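Local coordinates for protein fucose-specific lectin (Aleuria aurantia, PDB 6GKE) that binds L-fucose as a dimeric six-bladed beta-propeller lectin, with the strongest preference for alpha-1,6-linked core fucose on glycoproteins, at residues A[11-16]-A[63-68]; A[22-27]-A[34-39]; A[43-48]-A[300-305]. The protein carries 1 engineered substitution. One frame throughout, in Å; residues are numbered along the deposited sequence.

Interaction 1: residues A[11-16]-A[63-68]; sequences AAISWA and LAAVTW. With GOL (glycerol), chain J.
Ala-11 and Ala-65 meet methyl to methyl, CB to CB at 3.9 Å, where the innermost strands of the first two blades of the six-bladed beta-propeller face each other. The two strands run almost in the same direction, 13° apart, with their axes 5.6 Å from one another. No hydrogen bond passes between them, so the blades meet here through the shape of their side chains, which mesh like the teeth of a zip. Ala-11 is the first tooth: its CB dips between Leu-63 and Ala-65 and comes within 3.7 Å of the backbone carbon Ala-64 C. From the other strand, Ala-65 fills the notch between Ala-11 and Ile-13. Ile-13 reaches to both its neighbours across the gap: CG2 leans to Ala-65, whereas CG1, held between the backbone N and the carbonyl carbon (chi1 57°), carries CD1 forward to within 3.7 Å of Thr-67 CB. Thr-67 is the last tooth, its CG2 pushed into the hollow between Ile-13 and Trp-15, 3.8 Å from Ile-13 CB. Its hydroxyl is kept within its own blade by a bond to Gln-75 O. Trp-15 closes the row with its side chain at roughly a right angle to that of Thr-67, and beyond it lie Arg-24 and a bound fucose. On the far face of the second strand, Ala-64 and Val-66 pack against Ala-117 of the next blade. At the Ala-11 end a glycerol, probably from the crystallisation liquor, bridges the two backbones. It is also held by Ala-268 N of the last blade. Its O2 accepts from Ala-12 N, and its O1 accepts from Ala-65 N at 2.9 Å.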
loop_
_atom_site.group_PDB
_atom_site.type_symbol
_atom_site.label_atom_id
_atom_site.label_comp_id
_atom_site.label_asym_id
_atom_site.label_seq_id
_atom_site.Cartn_x
_atom_site.Cartn_y
_atom_site.Cartn_z
ATOM N N ALA A 11 -2.592 16.355 -1.336
ATOM C CA ALA A 11 -2.622 17.802 -1.573
ATOM C C ALA A 11 -2.923 18.495 -0.250
ATOM O O ALA A 11 -3.629 17.946 0.580
ATOM C CB ALA A 11 -3.642 18.168 -2.626
ATOM N N ALA A 12 -2.385 19.700 -0.068
ATOM C CA ALA A 12 -2.525 20.384 1.207
ATOM C C ALA A 12 -2.614 21.895 1.006
ATOM O O ALA A 12 -1.981 22.453 0.115
ATOM C CB ALA A 12 -1.367 20.042 2.106
ATOM N N ILE A 13 -3.367 22.535 1.905
ATOM C CA ILE A 13 -3.569 23.982 1.922
ATOM C C ILE A 13 -3.520 24.466 3.375
ATOM O O ILE A 13 -3.704 23.696 4.318
ATOM C CB ILE A 13 -4.899 24.384 1.252
ATOM C CG1 ILE A 13 -6.089 23.693 1.927
ATOM C CG2 ILE A 13 -4.852 24.134 -0.249
ATOM C CD1 ILE A 13 -7.452 24.140 1.455
ATOM N N SER A 14 -3.305 25.771 3.527
ATOM C CA SER A 14 -3.212 26.402 4.831
ATOM C C SER A 14 -3.607 27.870 4.685
ATOM O O SER A 14 -3.308 28.482 3.655
ATOM C CB SER A 14 -1.801 26.267 5.376
ATOM O OG SER A 14 -1.660 26.791 6.689
ATOM N N TRP A 15 -4.238 28.427 5.719
ATOM C CA TRP A 15 -4.505 29.854 5.747
ATOM C C TRP A 15 -4.477 30.361 7.186
ATOM O O TRP A 15 -4.780 29.640 8.129
ATOM C CB TRP A 15 -5.815 30.223 5.035
ATOM C CG TRP A 15 -7.075 29.683 5.640
ATOM C CD1 TRP A 15 -7.926 30.327 6.490
ATOM C CD2 TRP A 15 -7.671 28.401 5.381
ATOM N NE1 TRP A 15 -8.994 29.529 6.790
ATOM C CE2 TRP A 15 -8.869 28.341 6.126
ATOM C CE3 TRP A 15 -7.305 27.287 4.614
ATOM C CZ2 TRP A 15 -9.697 27.219 6.124
ATOM C CZ3 TRP A 15 -8.124 26.177 4.612
ATOM C CH2 TRP A 15 -9.307 26.148 5.353
ATOM N N ALA A 16 -4.106 31.634 7.324
ATOM C CA ALA A 16 -4.103 32.309 8.610
ATOM C C ALA A 16 -5.546 32.512 9.088
ATOM O O ALA A 16 -6.423 32.787 8.283
ATOM C CB ALA A 16 -3.367 33.618 8.487
ATOM N N LEU A 63 -3.390 14.634 -7.421
ATOM C CA LEU A 63 -4.165 15.622 -6.671
ATOM C C LEU A 63 -3.377 16.930 -6.600
ATOM O O LEU A 63 -2.146 16.934 -6.535
ATOM C CB LEU A 63 -4.436 15.155 -5.239
ATOM C CG LEU A 63 -5.318 13.921 -5.069
ATOM C CD1 LEU A 63 -5.345 13.497 -3.606
ATOM C CD2 LEU A 63 -6.732 14.158 -5.580
ATOM N N ALA A 64 -4.119 18.037 -6.541
ATOM C CA ALA A 64 -3.574 19.347 -6.217
ATOM C C ALA A 64 -4.703 20.165 -5.591
ATOM O O ALA A 64 -5.869 19.842 -5.786
ATOM C CB ALA A 64 -3.002 20.029 -7.444
ATOM N N ALA A 65 -4.364 21.219 -4.854
ATOM C CA ALA A 65 -5.400 22.029 -4.222
ATOM C C ALA A 65 -4.912 23.457 -4.008
ATOM O O ALA A 65 -3.720 23.681 -3.772
ATOM C CB ALA A 65 -5.827 21.420 -2.911
ATOM N N VAL A 66 -5.866 24.395 -4.050
ATOM C CA VAL A 66 -5.627 25.811 -3.738
ATOM C C VAL A 66 -6.790 26.346 -2.901
ATOM O O VAL A 66 -7.876 25.766 -2.878
ATOM C CB VAL A 66 -5.453 26.668 -5.005
ATOM C CG1 VAL A 66 -4.221 26.260 -5.794
ATOM C CG2 VAL A 66 -6.692 26.645 -5.893
ATOM N N THR A 67 -6.554 27.492 -2.257
ATOM C CA THR A 67 -7.566 28.129 -1.431
ATOM C C THR A 67 -7.374 29.646 -1.440
ATOM O O THR A 67 -6.272 30.148 -1.632
ATOM C CB THR A 67 -7.525 27.569 -0.003
ATOM O OG1 THR A 67 -8.626 28.050 0.770
ATOM C CG2 THR A 67 -6.249 27.920 0.732
ATOM N N TRP A 68 -8.473 30.355 -1.203
ATOM C CA TRP A 68 -8.472 31.795 -0.973
ATOM C C TRP A 68 -9.757 32.134 -0.215
ATOM O O TRP A 68 -10.658 31.300 -0.118
ATOM C CB TRP A 68 -8.350 32.597 -2.282
ATOM C CG TRP A 68 -9.545 32.481 -3.181
ATOM C CD1 TRP A 68 -10.584 33.357 -3.297
ATOM C CD2 TRP A 68 -9.836 31.400 -4.086
ATOM N NE1 TRP A 68 -11.498 32.897 -4.206
ATOM C CE2 TRP A 68 -11.068 31.698 -4.703
ATOM C CE3 TRP A 68 -9.180 30.215 -4.439
ATOM C CZ2 TRP A 68 -11.660 30.851 -5.637
ATOM C CZ3 TRP A 68 -9.761 29.379 -5.369
ATOM C CH2 TRP A 68 -10.988 29.693 -5.955
HETATM C C1 GOL J . -1.184 21.999 -3.179
HETATM O O1 GOL J . -1.472 21.156 -4.312
HETATM C C2 GOL J . -0.190 21.270 -2.283
HETATM O O2 GOL J . -0.581 19.917 -2.295
HETATM C C3 GOL J . 1.179 21.407 -2.964
HETATM O O3 GOL J . 2.181 20.525 -2.443
#

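Interaction 2: residues A[22-27]-A[34-39]. With FUC (alpha-L-fucopyranose), chain C.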
loop_
_atom_site.group_PDB
_atom_site.type_symbol
_atom_site.label_atom_id
_atom_site.label_comp_id
_atom_site.label_asym_id
_atom_site.label_seq_id
_atom_site.Cartn_x
_atom_site.Cartn_y
_atom_site.Cartn_z
ATOM N N GLN A 22 -5.465 27.498 9.901
ATOM C CA GLN A 22 -6.297 26.393 9.446
ATOM C C GLN A 22 -5.545 25.646 8.344
ATOM O O GLN A 22 -4.998 26.261 7.433
ATOM C CB GLN A 22 -7.626 26.914 8.907
ATOM C CG GLN A 22 -8.559 27.432 9.991
ATOM C CD GLN A 22 -9.119 26.344 10.878
ATOM O OE1 GLN A 22 -9.381 25.229 10.439
ATOM N NE2 GLN A 22 -9.335 26.658 12.146
ATOM N N GLN A 23 -5.532 24.317 8.444
ATOM C CA GLN A 23 -4.952 23.470 7.419
ATOM C C GLN A 23 -6.004 22.472 6.942
ATOM O O GLN A 23 -6.833 22.000 7.728
ATOM C CB GLN A 23 -3.759 22.673 7.944
ATOM C CG GLN A 23 -2.591 23.529 8.391
ATOM C CD GLN A 23 -1.463 22.639 8.846
ATOM O OE1 GLN A 23 -0.761 22.030 8.034
ATOM N NE2 GLN A 23 -1.288 22.555 10.155
ATOM N N ARG A 24 -5.926 22.114 5.658
ATOM C CA ARG A 24 -6.673 20.990 5.132
ATOM C C ARG A 24 -5.705 20.134 4.319
ATOM O O ARG A 24 -4.848 20.655 3.616
ATOM C CB ARG A 24 -7.839 21.423 4.238
ATOM C CG ARG A 24 -8.810 22.412 4.869
ATOM C CD ARG A 24 -9.655 21.799 5.969
ATOM N NE ARG A 24 -10.618 22.738 6.542
ATOM C CZ ARG A 24 -10.379 23.557 7.565
ATOM N NH1 ARG A 24 -9.211 23.538 8.190
ATOM N NH2 ARG A 24 -11.316 24.404 7.956
ATOM N N VAL A 25 -5.865 18.816 4.426
ATOM C CA VAL A 25 -5.084 17.891 3.628
ATOM C C VAL A 25 -6.050 16.897 2.983
ATOM O O VAL A 25 -7.029 16.476 3.597
ATOM C CB VAL A 25 -3.956 17.231 4.448
ATOM C CG1 VAL A 25 -4.467 16.436 5.628
ATOM C CG2 VAL A 25 -3.034 16.390 3.584
ATOM N N TYR A 26 -5.754 16.575 1.717
ATOM C CA TYR A 26 -6.569 15.737 0.853
ATOM C C TYR A 26 -5.757 14.507 0.462
ATOM O O TYR A 26 -4.570 14.604 0.130
ATOM C CB TYR A 26 -7.027 16.508 -0.396
ATOM C CG TYR A 26 -7.799 17.734 -0.003
ATOM C CD1 TYR A 26 -9.126 17.646 0.377
ATOM C CD2 TYR A 26 -7.164 18.957 0.130
ATOM C CE1 TYR A 26 -9.815 18.746 0.855
ATOM C CE2 TYR A 26 -7.837 20.068 0.605
ATOM C CZ TYR A 26 -9.160 19.958 0.987
ATOM O OH TYR A 26 -9.797 21.041 1.513
ATOM N N PHE A 27 -6.424 13.351 0.499
ATOM C CA PHE A 27 -5.813 12.083 0.164
ATOM C C PHE A 27 -6.913 11.163 -0.357
ATOM O O PHE A 27 -8.097 11.447 -0.189
ATOM C CB PHE A 27 -5.111 11.480 1.386
ATOM C CG PHE A 27 -6.038 11.115 2.521
ATOM C CD1 PHE A 27 -6.389 12.038 3.497
ATOM C CD2 PHE A 27 -6.581 9.840 2.604
ATOM C CE1 PHE A 27 -7.253 11.687 4.528
ATOM C CE2 PHE A 27 -7.443 9.491 3.632
ATOM C CZ PHE A 27 -7.776 10.414 4.591
ATOM N N ILE A 34 -11.909 10.964 -2.408
ATOM C CA ILE A 34 -10.994 11.954 -1.885
ATOM C C ILE A 34 -11.544 12.403 -0.534
ATOM O O ILE A 34 -12.676 12.879 -0.462
ATOM C CB ILE A 34 -10.816 13.153 -2.836
ATOM C CG1 ILE A 34 -10.432 12.722 -4.253
ATOM C CG2 ILE A 34 -9.801 14.125 -2.255
ATOM C CD1 ILE A 34 -10.545 13.821 -5.284
ATOM N N ARG A 35 -10.733 12.223 0.511
ATOM C CA ARG A 35 -11.087 12.621 1.856
ATOM C C ARG A 35 -10.287 13.850 2.279
ATOM O O ARG A 35 -9.212 14.134 1.750
ATOM C CB ARG A 35 -10.801 11.489 2.843
ATOM C CG ARG A 35 -11.665 10.257 2.645
ATOM C CD ARG A 35 -11.374 9.239 3.723
ATOM N NE ARG A 35 -12.156 8.031 3.548
ATOM C CZ ARG A 35 -12.206 7.040 4.426
ATOM N NH1 ARG A 35 -11.569 7.150 5.582
ATOM N NH2 ARG A 35 -12.888 5.946 4.133
ATOM N N GLU A 36 -10.845 14.548 3.267
ATOM C CA GLU A 36 -10.249 15.725 3.866
ATOM C C GLU A 36 -9.999 15.474 5.354
ATOM O O GLU A 36 -10.867 14.936 6.048
ATOM C CB GLU A 36 -11.193 16.917 3.722
ATOM C CG GLU A 36 -10.609 18.249 4.165
ATOM C CD GLU A 36 -11.661 19.343 4.198
ATOM O OE1 GLU A 36 -12.586 19.220 5.024
ATOM O OE2 GLU A 36 -11.575 20.303 3.388
ATOM N N ALA A 37 -8.833 15.920 5.833
ATOM C CA ALA A 37 -8.552 16.085 7.266
ATOM C C ALA A 37 -8.301 17.573 7.520
ATOM O O ALA A 37 -7.862 18.301 6.614
ATOM C CB ALA A 37 -7.386 15.231 7.705
ATOM N N GLN A 38 -8.588 18.013 8.748
ATOM C CA GLN A 38 -8.552 19.432 9.104
ATOM C C GLN A 38 -7.733 19.634 10.379
ATOM O O GLN A 38 -7.762 18.803 11.283
ATOM C CB GLN A 38 -9.956 19.982 9.368
ATOM C CG GLN A 38 -10.995 19.592 8.325
ATOM C CD GLN A 38 -11.645 18.244 8.535
ATOM O OE1 GLN A 38 -11.652 17.675 9.630
ATOM N NE2 GLN A 38 -12.221 17.719 7.468
ATOM N N ARG A 39 -7.056 20.782 10.463
ATOM C CA ARG A 39 -6.413 21.188 11.700
ATOM C C ARG A 39 -6.630 22.682 11.919
ATOM O O ARG A 39 -6.498 23.482 10.997
ATOM C CB ARG A 39 -4.914 20.881 11.706
ATOM C CG ARG A 39 -4.339 20.839 13.112
ATOM C CD ARG A 39 -2.862 20.524 13.171
ATOM N NE ARG A 39 -2.481 20.277 14.555
ATOM C CZ ARG A 39 -1.309 19.794 14.951
ATOM N NH1 ARG A 39 -0.324 19.629 14.085
ATOM N NH2 ARG A 39 -1.126 19.475 16.223
HETATM C C1 FUC C . -14.725 23.054 7.257
HETATM C C2 FUC C . -14.666 21.710 6.560
HETATM C C3 FUC C . -14.915 21.866 5.062
HETATM C C4 FUC C . -13.983 22.916 4.475
HETATM C C5 FUC C . -14.155 24.221 5.245
HETATM C C6 FUC C . -13.234 25.333 4.762
HETATM O O1 FUC C . -16.079 23.487 7.230
HETATM O O2 FUC C . -15.669 20.851 7.117
HETATM O O3 FUC C . -14.784 20.601 4.405
HETATM O O4 FUC C . -12.613 22.513 4.571
HETATM O O5 FUC C . -13.859 23.987 6.623
HETATM O O HOH W 1 0.358 20.595 11.419
#
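Glu-36 OE2 is gripped by two hydroxyls: Tyr-26 OH gives it a hydrogen bond of 2.7 Å on the anti lone pair, and O4 of the bound fucose gives it another. Both residues stand on one face of an antiparallel beta hairpin, the middle two strands of the first propeller blade, and that face forms part of a fucose site between blades. Glu-36 lies alongside Tyr-26, pointing the same way, because its chain runs extended from a CG set anti to the backbone N (chi1 -173°). Its OE1 takes the sugar's O3 at 2.7 Å and accepts Gln-38 NE2 on its anti side, 21° out of the carboxylate plane, which helps fix the carboxylate's rotation; Gln-38 OE1 is bonded to Thr-46 OG1. Arg-24 takes the same O4 from another side: its NE donates to it at 2.8 Å, and NH2 reaches the ring oxygen O5 along a nearly straight bond. The guanidinium and carboxylate planes stand 83° apart. Arg-24 is itself fixed in rotation, since NH1 donates in its own plane to Gln-22 OE1 and Gln-23 O, while Gln-38 CG lies over one guanidinium face. Trp-97 of the next blade also bonds the sugar. Beneath this, paired backbone bonds join Gln-23 with Arg-39, Val-25 with Ala-37 and Phe-27 with Arg-35. On the reverse face, Arg-35 CB sits over the Phe-27 ring, 4.0 Å from its centroid, in a CH-pi contact, and Val-25 CG1 touches Ala-37 CB. At that face's far end, Gln-23 OE1 is bonded to Ser-277 OG and Arg-39 NE to Asn-43 O, and a water accepts from Gln-23 NE2 and Arg-39 NH1, 2.9 Å from each nitrogen.

Interaction 3: residues A[43-48]-A[300-305]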
loop_
_atom_site.group_PDB
_atom_site.type_symbol
_atom_site.label_atom_id
_atom_site.label_comp_id
_atom_site.label_asym_id
_atom_site.label_seq_id
_atom_site.Cartn_x
_atom_site.Cartn_y
_atom_site.Cartn_z
ATOM N N ASN A 43 -4.273 22.262 17.724
ATOM C CA ASN A 43 -5.266 21.298 18.204
ATOM C C ASN A 43 -5.111 20.000 17.419
ATOM O O ASN A 43 -4.594 20.004 16.305
ATOM C CB ASN A 43 -6.691 21.834 18.073
ATOM C CG ASN A 43 -6.950 23.024 18.969
ATOM O OD1 ASN A 43 -6.809 22.928 20.183
ATOM N ND2 ASN A 43 -7.313 24.152 18.379
ATOM N N PRO A 44 -5.545 18.840 17.956
ATOM C CA PRO A 44 -5.451 17.595 17.198
ATOM C C PRO A 44 -6.144 17.682 15.831
ATOM O O PRO A 44 -7.176 18.339 15.686
ATOM C CB PRO A 44 -6.150 16.570 18.100
ATOM C CG PRO A 44 -5.994 17.144 19.490
ATOM C CD PRO A 44 -6.112 18.641 19.300
ATOM N N TRP A 45 -5.550 17.013 14.842
ATOM C CA TRP A 45 -6.180 16.832 13.545
ATOM C C TRP A 45 -7.561 16.187 13.721
ATOM O O TRP A 45 -7.742 15.303 14.563
ATOM C CB TRP A 45 -5.307 15.961 12.635
ATOM C CG TRP A 45 -4.113 16.642 12.046
ATOM C CD1 TRP A 45 -2.836 16.644 12.527
ATOM C CD2 TRP A 45 -4.082 17.390 10.821
ATOM N NE1 TRP A 45 -2.018 17.356 11.694
ATOM C CE2 TRP A 45 -2.753 17.830 10.642
ATOM C CE3 TRP A 45 -5.042 17.722 9.860
ATOM C CZ2 TRP A 45 -2.371 18.606 9.548
ATOM C CZ3 TRP A 45 -4.661 18.479 8.774
ATOM C CH2 TRP A 45 -3.343 18.915 8.624
ATOM N N THR A 46 -8.510 16.615 12.886
ATOM C CA THR A 46 -9.817 16.003 12.765
ATOM C C THR A 46 -9.999 15.456 11.345
ATOM O O THR A 46 -9.192 15.709 10.446
ATOM C CB THR A 46 -10.924 17.008 13.110
ATOM O OG1 THR A 46 -10.840 18.132 12.232
ATOM C CG2 THR A 46 -10.839 17.493 14.540
ATOM N N GLY A 47 -11.081 14.702 11.151
ATOM C CA GLY A 47 -11.496 14.263 9.836
ATOM C C GLY A 47 -10.774 13.005 9.381
ATOM O O GLY A 47 -10.410 12.140 10.182
ATOM N N GLY A 48 -10.624 12.884 8.061
ATOM C CA GLY A 48 -9.975 11.735 7.435
ATOM C C GLY A 48 -10.820 10.467 7.383
ATOM O O GLY A 48 -10.317 9.439 6.932
ATOM N N ILE A 300 9.063 15.911 13.006
ATOM C CA ILE A 300 7.883 15.173 12.598
ATOM C C ILE A 300 6.765 15.492 13.595
ATOM O O ILE A 300 6.940 15.349 14.803
ATOM C CB ILE A 300 8.173 13.665 12.481
ATOM C CG1 ILE A 300 9.246 13.399 11.424
ATOM C CG2 ILE A 300 6.893 12.892 12.190
ATOM C CD1 ILE A 300 9.810 12.001 11.449
ATOM N N GLY A 301 5.622 15.939 13.070
ATOM C CA GLY A 301 4.497 16.382 13.886
ATOM C C GLY A 301 3.482 15.281 14.152
ATOM O O GLY A 301 3.764 14.088 14.008
ATOM N N ALA A 302 2.284 15.707 14.559
ATOM C CA ALA A 302 1.191 14.805 14.906
ATOM C C ALA A 302 0.719 14.048 13.660
ATOM O O ALA A 302 0.706 14.588 12.557
ATOM C CB ALA A 302 0.059 15.584 15.529
ATOM N N VAL A 303 0.306 12.792 13.857
ATOM C CA VAL A 303 -0.184 11.945 12.775
ATOM C C VAL A 303 -1.594 12.410 12.397
ATOM O O VAL A 303 -2.417 12.716 13.262
ATOM C CB VAL A 303 -0.167 10.455 13.168
ATOM C CG1 VAL A 303 -0.761 9.571 12.082
ATOM C CG2 VAL A 303 1.235 9.988 13.525
ATOM N N VAL A 304 -1.859 12.444 11.093
ATOM C CA VAL A 304 -3.155 12.840 10.577
ATOM C C VAL A 304 -4.030 11.597 10.479
ATOM O O VAL A 304 -3.620 10.616 9.863
ATOM C CB VAL A 304 -3.026 13.502 9.195
ATOM C CG1 VAL A 304 -4.372 13.998 8.690
ATOM C CG2 VAL A 304 -2.002 14.624 9.187
ATOM N N PRO A 305 -5.268 11.600 11.021
ATOM C CA PRO A 305 -6.135 10.427 10.927
ATOM C C PRO A 305 -6.603 10.182 9.486
ATOM O O PRO A 305 -6.924 11.131 8.757
ATOM C CB PRO A 305 -7.316 10.774 11.839
ATOM C CG PRO A 305 -7.365 12.281 11.798
ATOM C CD PRO A 305 -5.914 12.711 11.738
HETATM O O HOH W 2 0.728 17.067 12.363
HETATM O O HOH W 3 -3.438 14.623 15.241
#
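Trp-45 to Gly-48 and Ala-302 to Pro-305 run in much the same direction, 26° apart, yet no hydrogen bond joins their backbones directly. A water spans the gap instead, accepting from Trp-45 N and donating to Val-303 O. Gly-48, with positive phi, brings its CA up to Pro-305 O at 3.4 Å, and the C-H points almost straight at it, a buried oxygen with no hydrogen-bond partner in the model. Trp-45 has the largest share of the contact. Val-304 CG2 rests squarely over one face of the indole, 3.7 Å from the centroid of the five-membered ring, a CH-pi contact, while CG1 of the same valine reaches toward CE3. At the ring's edge, NE1 of Trp-45 donates to a second water at 2.8 Å. Pro-305 packs beside CB, its CD 3.4 Å from Trp-45 CB and its CG against Gly-47 O. The chain just after the last blade comes back to the first here, consistent with closing the ring of blades: Trp-45 and Val-304 both lie on Val-25 and Ala-37 of strands 22-28 and 33-40, and Val-304 also packs on Leu-287 of strand 286-293.

In the fold
From the N terminus, the chain lays down 11-16 as the inner strand of the first blade and turns into 22-27. Interaction 2 closes first, across the short turn to 34-39. Interaction 1 closes later, when 63-68 opens the second blade, so its loop encloses interaction 2. Interaction 3 starts within that same loop, at 43-48, but waits for 300-305 and therefore crosses interaction 1, while following interaction 2 in series. Bonds inside the first blade connect them: Ala-11 O to Tyr-26 N, and Glu-36 O to Gly-48 N. Through interaction 1 that blade meets the second; through interaction 3 it meets the segment that follows the last blade's final strand.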